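Local atomic coordinates of SusD superfamily protein (PDB entry 3NQP), a protein that probably binds glycans at the outer membrane of Bacteroides fragilis for uptake, as other members of the SusD family do. Residues A[38-43]-A[280-285]; A[255-260]-A[362-367]; A[335-340]-A[445-450]. One frame throughout, in Å; residues are numbered along the deposited sequence.

Contact 1 (A[38-43]-A[280-285]); sequences AAWQHT and NGTFTY
In the first turn of helix 39-48, W40 sends its indole against a compact turn of the loop 280-285, where a 3-10 segment (N280 to T282) runs into a type I beta turn from G281 to T284. With CG anti to the backbone N (chi1 179°), the ring system extends from the helix and meets the loop with the far end of its six-membered ring. Atom CH2 of W40 lies 3.7 Å from CE1 of F283, in the plane of the phenyl ring and at its edge. The same W40 CH2 is 3.6 Å from T282 OG1, which comes obliquely to the indole and is itself bonded to the carbonyl of S279. On a neighbouring corner, W40 CZ3 stands 3.8 Å from N280 OD1, an edge contact with ring and amide planes 46° apart. That oxygen is taken by the hydroxyl of Y377, while N280 ND2 bonds to the carbonyl of N361, which fixes the rotation of the amide. Within the loop, T284 OG1 bonds to G281 O at 2.6 Å, across the ends of the beta turn. No hydrogen bond joins the two segments, and the contact is mixed van der Waals packing. It is a helix-to-loop contact in which one tryptophan joins helix 39-48, in the part of the sequence related to starch-binding outer-membrane proteins, to a loop of the SusD family region.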
loop_
_atom_site.group_PDB
_atom_site.type_symbol
_atom_site.label_atom_id
_atom_site.label_comp_id
_atom_site.label_asym_id
_atom_site.label_seq_id
_atom_site.Cartn_x
_atom_site.Cartn_y
_atom_site.Cartn_z
ATOM N N ALA A 38 -1.794 12.561 -1.114
ATOM C CA ALA A 38 -1.352 11.533 -2.101
ATOM C C ALA A 38 -1.554 10.097 -1.645
ATOM O O ALA A 38 -1.199 9.151 -2.377
ATOM C CB ALA A 38 0.106 11.754 -2.453
ATOM N N ALA A 39 -2.158 9.897 -0.473
ATOM C CA ALA A 39 -2.288 8.555 0.088
ATOM C C ALA A 39 -3.203 7.626 -0.729
ATOM O O ALA A 39 -2.916 6.436 -0.882
ATOM C CB ALA A 39 -2.770 8.615 1.527
ATOM N N TRP A 40 -4.294 8.152 -1.256
ATOM C CA TRP A 40 -5.189 7.302 -2.054
ATOM C C TRP A 40 -4.426 6.822 -3.278
ATOM O O TRP A 40 -4.455 5.642 -3.623
ATOM C CB TRP A 40 -6.436 8.075 -2.463
ATOM C CG TRP A 40 -7.394 7.286 -3.289
ATOM C CD1 TRP A 40 -7.398 7.183 -4.654
ATOM C CD2 TRP A 40 -8.508 6.505 -2.825
ATOM N NE1 TRP A 40 -8.431 6.405 -5.066
ATOM C CE2 TRP A 40 -9.133 5.966 -3.969
ATOM C CE3 TRP A 40 -9.020 6.209 -1.571
ATOM C CZ2 TRP A 40 -10.251 5.160 -3.887
ATOM C CZ3 TRP A 40 -10.149 5.413 -1.474
ATOM C CH2 TRP A 40 -10.752 4.896 -2.622
ATOM N N GLN A 41 -3.701 7.721 -3.933
ATOM C CA GLN A 41 -2.960 7.294 -5.115
ATOM C C GLN A 41 -1.899 6.245 -4.769
ATOM O O GLN A 41 -1.661 5.307 -5.551
ATOM C CB GLN A 41 -2.303 8.496 -5.807
ATOM C CG GLN A 41 -1.501 8.137 -6.975
ATOM C CD GLN A 41 -1.076 9.357 -7.739
ATOM O OE1 GLN A 41 -1.704 9.710 -8.751
ATOM N NE2 GLN A 41 -0.011 10.033 -7.254
ATOM N N HIS A 42 -1.211 6.448 -3.650
ATOM C CA HIS A 42 -0.127 5.558 -3.249
ATOM C C HIS A 42 -0.660 4.139 -2.965
ATOM O O HIS A 42 -0.106 3.125 -3.439
ATOM C CB HIS A 42 0.624 6.118 -2.039
ATOM C CG HIS A 42 1.508 5.119 -1.382
ATOM N ND1 HIS A 42 2.731 4.761 -1.898
ATOM C CD2 HIS A 42 1.331 4.361 -0.270
ATOM C CE1 HIS A 42 3.278 3.829 -1.129
ATOM N NE2 HIS A 42 2.436 3.553 -0.143
ATOM N N THR A 43 -1.732 4.071 -2.182
ATOM C CA THR A 43 -2.234 2.828 -1.668
ATOM C C THR A 43 -3.189 2.191 -2.680
ATOM O O THR A 43 -3.013 1.014 -3.071
ATOM C CB THR A 43 -2.937 3.057 -0.316
ATOM O OG1 THR A 43 -1.948 3.408 0.672
ATOM C CG2 THR A 43 -3.749 1.843 0.116
ATOM N N ASN A 280 -12.989 5.928 1.503
ATOM C CA ASN A 280 -13.268 4.535 1.805
ATOM C C ASN A 280 -14.774 4.203 1.690
ATOM O O ASN A 280 -15.153 3.016 1.541
ATOM C CB ASN A 280 -12.659 4.098 3.152
ATOM C CG ASN A 280 -11.140 3.900 3.089
ATOM O OD1 ASN A 280 -10.536 4.074 2.019
ATOM N ND2 ASN A 280 -10.504 3.566 4.252
ATOM N N GLY A 281 -15.625 5.247 1.661
ATOM C CA GLY A 281 -17.073 5.055 1.381
ATOM C C GLY A 281 -17.400 4.512 0.006
ATOM O O GLY A 281 -18.506 3.971 -0.242
ATOM N N THR A 282 -16.455 4.659 -0.918
ATOM C CA THR A 282 -16.627 4.174 -2.288
ATOM C C THR A 282 -16.497 2.670 -2.463
ATOM O O THR A 282 -16.706 2.178 -3.573
ATOM C CB THR A 282 -15.621 4.856 -3.290
ATOM O OG1 THR A 282 -14.289 4.488 -2.974
ATOM C CG2 THR A 282 -15.734 6.424 -3.250
ATOM N N PHE A 283 -16.113 1.936 -1.412
ATOM C CA PHE A 283 -16.077 0.461 -1.462
ATOM C C PHE A 283 -17.326 -0.134 -0.783
ATOM O O PHE A 283 -17.316 -1.318 -0.433
ATOM C CB PHE A 283 -14.859 -0.121 -0.723
ATOM C CG PHE A 283 -13.546 0.029 -1.448
ATOM C CD1 PHE A 283 -12.942 1.258 -1.579
ATOM C CD2 PHE A 283 -12.862 -1.095 -1.901
ATOM C CE1 PHE A 283 -11.702 1.359 -2.239
ATOM C CE2 PHE A 283 -11.631 -0.994 -2.539
ATOM C CZ PHE A 283 -11.056 0.217 -2.697
ATOM N N THR A 284 -18.354 0.684 -0.544
ATOM C CA THR A 284 -19.521 0.235 0.247
ATOM C C THR A 284 -20.802 0.046 -0.591
ATOM O O THR A 284 -20.873 -0.880 -1.426
ATOM C CB THR A 284 -19.739 1.131 1.478
ATOM O OG1 THR A 284 -20.141 2.462 1.105
ATOM C CG2 THR A 284 -18.449 1.173 2.313
ATOM N N TYR A 285 -21.810 0.902 -0.366
ATOM C CA TYR A 285 -23.016 0.882 -1.146
ATOM C C TYR A 285 -23.695 2.277 -0.975
ATOM O O TYR A 285 -23.372 3.064 -0.052
ATOM C CB TYR A 285 -23.930 -0.257 -0.703
ATOM C CG TYR A 285 -24.143 -0.218 0.786
ATOM C CD1 TYR A 285 -23.221 -0.811 1.645
ATOM C CD2 TYR A 285 -25.221 0.446 1.337
ATOM C CE1 TYR A 285 -23.374 -0.756 3.025
ATOM C CE2 TYR A 285 -25.390 0.493 2.753
ATOM C CZ TYR A 285 -24.458 -0.091 3.574
ATOM O OH TYR A 285 -24.587 -0.019 4.954
#

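Contact 2 (A[255-260]-A[362-367]); sequences FNAKNK and IGYVNA
The first torsion of Y364 (chi1 56°) places CG between the backbone N and the carbonyl carbon, turning the phenol toward the loop 255-260, while K258 bends at chi2 (-84°) and again at chi4, which carries its aliphatic chain across the ring at about a right angle. The touching atom is K258 CE, 3.7 Å from Y364 CD2 and oblique to the ring. A257 meets the same corner, its CB 3.9 Å from Y364 CD2. That methyl also rests on the backbone, 3.8 Å from G363 CA, where the segments come nearest, A257 CA to G363 CA being 5.2 Å. Beyond the ring, Y364 OH is held by E273 OE1.

The loop keeps its shape through N256. It opens a type I beta turn that ends at N259, and its OD1 accepts the backbone N of K258 at 2.7 Å in an Asx turn, with an N-H...O angle of 164° and the donor above the carbonyl plane. The strand 364-365 pairs antiparallel with 371-372, forming a small hairpin beside this loop.

All polar links between the segments run through water. One water donates to F255 O and accepts from G363 N. A second accepts from A257 N and donates to G363 O at 2.7 Å. The third accepts from K258 NZ and donates to V365 O at 2.8 Å. With direct apolar touches and only water-mediated polar links, the chemistry is that of a hydrated surface contact in which the lysine contributes its methylenes to the tyrosine and its ammonium, through one water, to the carbonyl of V365.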
loop_
_atom_site.group_PDB
_atom_site.type_symbol
_atom_site.label_atom_id
_atom_site.label_comp_id
_atom_site.label_asym_id
_atom_site.label_seq_id
_atom_site.Cartn_x
_atom_site.Cartn_y
_atom_site.Cartn_z
ATOM N N PHE A 255 -7.187 -1.177 12.960
ATOM C CA PHE A 255 -7.704 -0.129 12.043
ATOM C C PHE A 255 -8.667 0.791 12.720
ATOM O O PHE A 255 -8.983 1.843 12.181
ATOM C CB PHE A 255 -8.380 -0.780 10.833
ATOM C CG PHE A 255 -7.516 -1.813 10.241
ATOM C CD1 PHE A 255 -6.515 -1.442 9.378
ATOM C CD2 PHE A 255 -7.617 -3.149 10.628
ATOM C CE1 PHE A 255 -5.628 -2.400 8.863
ATOM C CE2 PHE A 255 -6.755 -4.094 10.138
ATOM C CZ PHE A 255 -5.735 -3.703 9.224
ATOM N N ASN A 256 -9.118 0.373 13.905
ATOM C CA ASN A 256 -10.177 1.070 14.622
ATOM C C ASN A 256 -9.802 2.542 14.798
ATOM O O ASN A 256 -8.718 2.880 15.320
ATOM C CB ASN A 256 -10.396 0.358 15.950
ATOM C CG ASN A 256 -11.442 1.027 16.838
ATOM O OD1 ASN A 256 -11.874 2.160 16.610
ATOM N ND2 ASN A 256 -11.807 0.326 17.901
ATOM N N ALA A 257 -10.696 3.424 14.351
ATOM C CA ALA A 257 -10.419 4.863 14.344
ATOM C C ALA A 257 -10.352 5.428 15.773
ATOM O O ALA A 257 -9.915 6.561 15.979
ATOM C CB ALA A 257 -11.456 5.614 13.461
ATOM N N LYS A 258 -10.789 4.644 16.756
ATOM C CA LYS A 258 -10.657 5.033 18.165
ATOM C C LYS A 258 -9.439 4.353 18.832
ATOM O O LYS A 258 -9.215 4.508 20.018
ATOM C CB LYS A 258 -11.965 4.741 18.928
ATOM C CG LYS A 258 -13.198 5.421 18.331
ATOM C CD LYS A 258 -13.362 6.857 18.801
ATOM C CE LYS A 258 -14.721 7.468 18.387
ATOM N NZ LYS A 258 -15.911 6.547 18.594
ATOM N N ASN A 259 -8.602 3.669 18.040
ATOM C CA ASN A 259 -7.391 3.028 18.576
ATOM C C ASN A 259 -6.159 3.383 17.731
ATOM O O ASN A 259 -5.277 2.565 17.504
ATOM C CB ASN A 259 -7.594 1.496 18.656
ATOM C CG ASN A 259 -6.445 0.806 19.394
ATOM O OD1 ASN A 259 -5.919 1.366 20.328
ATOM N ND2 ASN A 259 -6.022 -0.370 18.934
ATOM N N LYS A 260 -6.107 4.612 17.249
ATOM C CA LYS A 260 -5.078 5.025 16.298
ATOM C C LYS A 260 -3.710 5.054 16.910
ATOM O O LYS A 260 -3.563 5.157 18.120
ATOM C CB LYS A 260 -5.390 6.429 15.714
ATOM C CG LYS A 260 -6.619 6.420 14.835
ATOM C CD LYS A 260 -6.886 7.801 14.231
ATOM C CE LYS A 260 -8.097 7.779 13.266
ATOM N NZ LYS A 260 -8.018 9.086 12.498
ATOM N N ILE A 362 -13.430 2.151 7.779
ATOM C CA ILE A 362 -14.424 3.189 7.424
ATOM C C ILE A 362 -14.730 4.148 8.588
ATOM O O ILE A 362 -15.811 4.762 8.654
ATOM C CB ILE A 362 -15.713 2.571 6.799
ATOM C CG1 ILE A 362 -16.366 1.534 7.723
ATOM C CG2 ILE A 362 -15.378 1.938 5.441
ATOM C CD1 ILE A 362 -17.941 1.285 7.453
ATOM N N GLY A 363 -13.776 4.307 9.501
ATOM C CA GLY A 363 -13.878 5.397 10.522
ATOM C C GLY A 363 -14.939 5.131 11.591
ATOM O O GLY A 363 -14.985 4.039 12.137
ATOM N N TYR A 364 -15.815 6.100 11.849
ATOM C CA TYR A 364 -16.868 5.925 12.879
ATOM C C TYR A 364 -18.095 6.754 12.591
ATOM O O TYR A 364 -18.120 7.551 11.651
ATOM C CB TYR A 364 -16.309 6.264 14.273
ATOM C CG TYR A 364 -15.711 7.657 14.366
ATOM C CD1 TYR A 364 -16.481 8.804 14.118
ATOM C CD2 TYR A 364 -14.359 7.832 14.677
ATOM C CE1 TYR A 364 -15.920 10.075 14.188
ATOM C CE2 TYR A 364 -13.795 9.097 14.763
ATOM C CZ TYR A 364 -14.573 10.215 14.495
ATOM O OH TYR A 364 -13.981 11.454 14.542
ATOM N N VAL A 365 -19.135 6.570 13.400
ATOM C CA VAL A 365 -20.314 7.385 13.305
ATOM C C VAL A 365 -20.208 8.351 14.470
ATOM O O VAL A 365 -20.054 7.928 15.634
ATOM C CB VAL A 365 -21.590 6.556 13.413
ATOM C CG1 VAL A 365 -22.799 7.450 13.268
ATOM C CG2 VAL A 365 -21.615 5.413 12.357
ATOM N N ASN A 366 -20.293 9.642 14.178
ATOM C CA ASN A 366 -20.083 10.638 15.207
ATOM C C ASN A 366 -21.329 10.835 16.087
ATOM O O ASN A 366 -22.345 10.150 15.909
ATOM C CB ASN A 366 -19.582 11.948 14.561
ATOM C CG ASN A 366 -20.612 12.628 13.731
ATOM O OD1 ASN A 366 -21.823 12.352 13.841
ATOM N ND2 ASN A 366 -20.156 13.536 12.883
ATOM N N ALA A 367 -21.260 11.751 17.041
ATOM C CA ALA A 367 -22.356 11.907 18.020
ATOM C C ALA A 367 -23.643 12.407 17.337
ATOM O O ALA A 367 -24.739 12.138 17.813
ATOM C CB ALA A 367 -21.931 12.858 19.181
HETATM O O HOH W 1 -11.384 3.207 10.541
HETATM O O HOH W 2 -13.109 2.446 13.139
HETATM O O HOH W 3 -18.007 8.051 17.601
#

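Contact 3 (A[335-340]-A[445-450]); sequences EATFIA and EFIQEG
The carbonyl of I447 shares the ammonium of K360 with two neighbours in its own segment, E445 O and E449 OE1, and this three-way grip ties E445, I447 and E449 together, consistent with a fixed bend after helix 431-445. Inside the bend, E449 N bonds to F446 O at 3.0 Å, closing a type II beta turn centred on I447 and Q448. From the turn, I447 points its side chain toward the segment 335-340, where helix 333-337 ends and strand 338-344 begins. Its two branches do separate work. CG2 of I447 meets the methyl of T337, the two CG2 atoms lying 3.5 Å apart. CG1 of I447, anti to the carbonyl carbon (chi1 -71°), carries CD1 to within 3.5 Å of F338 CE2, and this side chain crosses the phenylalanine at about a right angle. This is the seam where a helix-to-strand junction of the two-stranded sheet 338-344/351-358 packs on a post-helical turn, both within the SusD family region. The methyl of T337 also covers one face of the F338 ring near its rim, 3.7 Å above the plane. T337 OG1 bonds back to the carbonyl of R333, while V323 of helix 321-325 touches both F338 and I447.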
loop_
_atom_site.group_PDB
_atom_site.type_symbol
_atom_site.label_atom_id
_atom_site.label_comp_id
_atom_site.label_asym_id
_atom_site.label_seq_id
_atom_site.Cartn_x
_atom_site.Cartn_y
_atom_site.Cartn_z
ATOM N N GLU A 335 -14.709 -11.161 8.221
ATOM C CA GLU A 335 -15.800 -10.237 8.566
ATOM C C GLU A 335 -15.272 -8.895 9.069
ATOM O O GLU A 335 -15.970 -7.903 8.988
ATOM C CB GLU A 335 -16.787 -10.891 9.565
ATOM C CG GLU A 335 -17.397 -12.099 9.013
ATOM C CD GLU A 335 -18.231 -11.812 7.767
ATOM O OE1 GLU A 335 -19.072 -10.844 7.763
ATOM O OE2 GLU A 335 -18.043 -12.600 6.809
ATOM N N ALA A 336 -14.015 -8.819 9.511
ATOM C CA ALA A 336 -13.429 -7.503 9.819
ATOM C C ALA A 336 -13.250 -6.689 8.524
ATOM O O ALA A 336 -13.391 -5.468 8.526
ATOM C CB ALA A 336 -12.103 -7.656 10.528
ATOM N N THR A 337 -12.932 -7.363 7.422
ATOM C CA THR A 337 -12.627 -6.665 6.208
ATOM C C THR A 337 -13.898 -6.405 5.408
ATOM O O THR A 337 -14.040 -5.327 4.812
ATOM C CB THR A 337 -11.569 -7.459 5.334
ATOM O OG1 THR A 337 -10.365 -7.721 6.111
ATOM C CG2 THR A 337 -11.255 -6.676 4.036
ATOM N N PHE A 338 -14.795 -7.397 5.376
ATOM C CA PHE A 338 -15.914 -7.403 4.505
ATOM C C PHE A 338 -17.253 -7.654 5.216
ATOM O O PHE A 338 -17.314 -8.323 6.246
ATOM C CB PHE A 338 -15.785 -8.546 3.521
ATOM C CG PHE A 338 -14.720 -8.383 2.486
ATOM C CD1 PHE A 338 -14.862 -7.488 1.446
ATOM C CD2 PHE A 338 -13.636 -9.232 2.483
ATOM C CE1 PHE A 338 -13.895 -7.412 0.444
ATOM C CE2 PHE A 338 -12.641 -9.116 1.475
ATOM C CZ PHE A 338 -12.818 -8.240 0.470
ATOM N N ILE A 339 -18.325 -7.121 4.625
ATOM C CA ILE A 339 -19.675 -7.625 4.848
ATOM C C ILE A 339 -20.171 -8.131 3.504
ATOM O O ILE A 339 -19.886 -7.545 2.462
ATOM C CB ILE A 339 -20.679 -6.564 5.439
ATOM C CG1 ILE A 339 -22.001 -7.248 5.865
ATOM C CG2 ILE A 339 -20.889 -5.367 4.456
ATOM C CD1 ILE A 339 -23.024 -6.307 6.673
ATOM N N ALA A 340 -20.910 -9.243 3.514
ATOM C CA ALA A 340 -21.411 -9.827 2.267
ATOM C C ALA A 340 -22.897 -9.482 2.078
ATOM O O ALA A 340 -23.669 -9.391 3.047
ATOM C CB ALA A 340 -21.209 -11.349 2.304
ATOM N N GLU A 445 -4.090 -10.335 4.426
ATOM C CA GLU A 445 -3.734 -9.437 5.530
ATOM C C GLU A 445 -3.920 -7.961 5.132
ATOM O O GLU A 445 -4.308 -7.122 5.961
ATOM C CB GLU A 445 -2.289 -9.690 5.978
ATOM C CG GLU A 445 -1.775 -8.939 7.194
ATOM C CD GLU A 445 -2.516 -9.302 8.490
ATOM O OE1 GLU A 445 -3.131 -10.374 8.563
ATOM O OE2 GLU A 445 -2.472 -8.505 9.421
ATOM N N PHE A 446 -3.635 -7.663 3.873
ATOM C CA PHE A 446 -3.464 -6.286 3.407
ATOM C C PHE A 446 -4.465 -5.803 2.328
ATOM O O PHE A 446 -4.162 -4.956 1.494
ATOM C CB PHE A 446 -2.054 -6.122 2.893
ATOM C CG PHE A 446 -1.025 -6.316 3.910
ATOM C CD1 PHE A 446 -0.933 -5.454 4.999
ATOM C CD2 PHE A 446 -0.113 -7.370 3.819
ATOM C CE1 PHE A 446 0.023 -5.658 5.968
ATOM C CE2 PHE A 446 0.850 -7.547 4.788
ATOM C CZ PHE A 446 0.907 -6.690 5.866
ATOM N N ILE A 447 -5.667 -6.325 2.385
ATOM C CA ILE A 447 -6.776 -5.794 1.589
ATOM C C ILE A 447 -6.911 -4.297 1.865
ATOM O O ILE A 447 -7.024 -3.873 3.011
ATOM C CB ILE A 447 -8.093 -6.561 1.871
ATOM C CG1 ILE A 447 -8.002 -7.978 1.256
ATOM C CG2 ILE A 447 -9.313 -5.810 1.254
ATOM C CD1 ILE A 447 -9.160 -8.879 1.540
ATOM N N GLN A 448 -6.840 -3.510 0.790
ATOM C CA GLN A 448 -7.032 -2.086 0.831
ATOM C C GLN A 448 -5.835 -1.364 1.470
ATOM O O GLN A 448 -5.987 -0.256 1.926
ATOM C CB GLN A 448 -8.334 -1.717 1.551
ATOM C CG GLN A 448 -8.914 -0.398 1.101
ATOM C CD GLN A 448 -10.139 -0.019 1.883
ATOM O OE1 GLN A 448 -10.063 0.220 3.088
ATOM N NE2 GLN A 448 -11.281 0.086 1.184
ATOM N N GLU A 449 -4.676 -2.035 1.486
ATOM C CA GLU A 449 -3.426 -1.527 2.077
ATOM C C GLU A 449 -2.266 -1.547 1.060
ATOM O O GLU A 449 -1.109 -1.364 1.422
ATOM C CB GLU A 449 -3.096 -2.305 3.346
ATOM C CG GLU A 449 -3.907 -1.928 4.558
ATOM C CD GLU A 449 -3.455 -2.696 5.762
ATOM O OE1 GLU A 449 -3.949 -3.866 5.925
ATOM O OE2 GLU A 449 -2.587 -2.155 6.518
ATOM N N GLY A 450 -2.594 -1.671 -0.224
ATOM C CA GLY A 450 -1.698 -1.219 -1.289
ATOM C C GLY A 450 -0.485 -2.097 -1.588
ATOM O O GLY A 450 0.573 -1.587 -1.977
#

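Contact 3 is buried and apolar at its centre, contact 1 is partly buried and mixes ring edges with polar oxygens, and contact 2 lies at the surface, its centre about 20 Å from the centre of the chain, with water as its polar go-between. None has a direct hydrogen bond across its segments. They nevertheless adjoin: Q448 of contact 3 packs NE2 on CD1 of F283 from contact 1, at 3.4 Å, and its backbone O on CG2 of T43. F255 of contact 2 reaches E449 of contact 3, and I362 touches the backbone of N280. Segment 445-450 therefore borders both other contacts; along the chain contact 2 interleaves with both, whereas contact 1 closes before contact 3 opens.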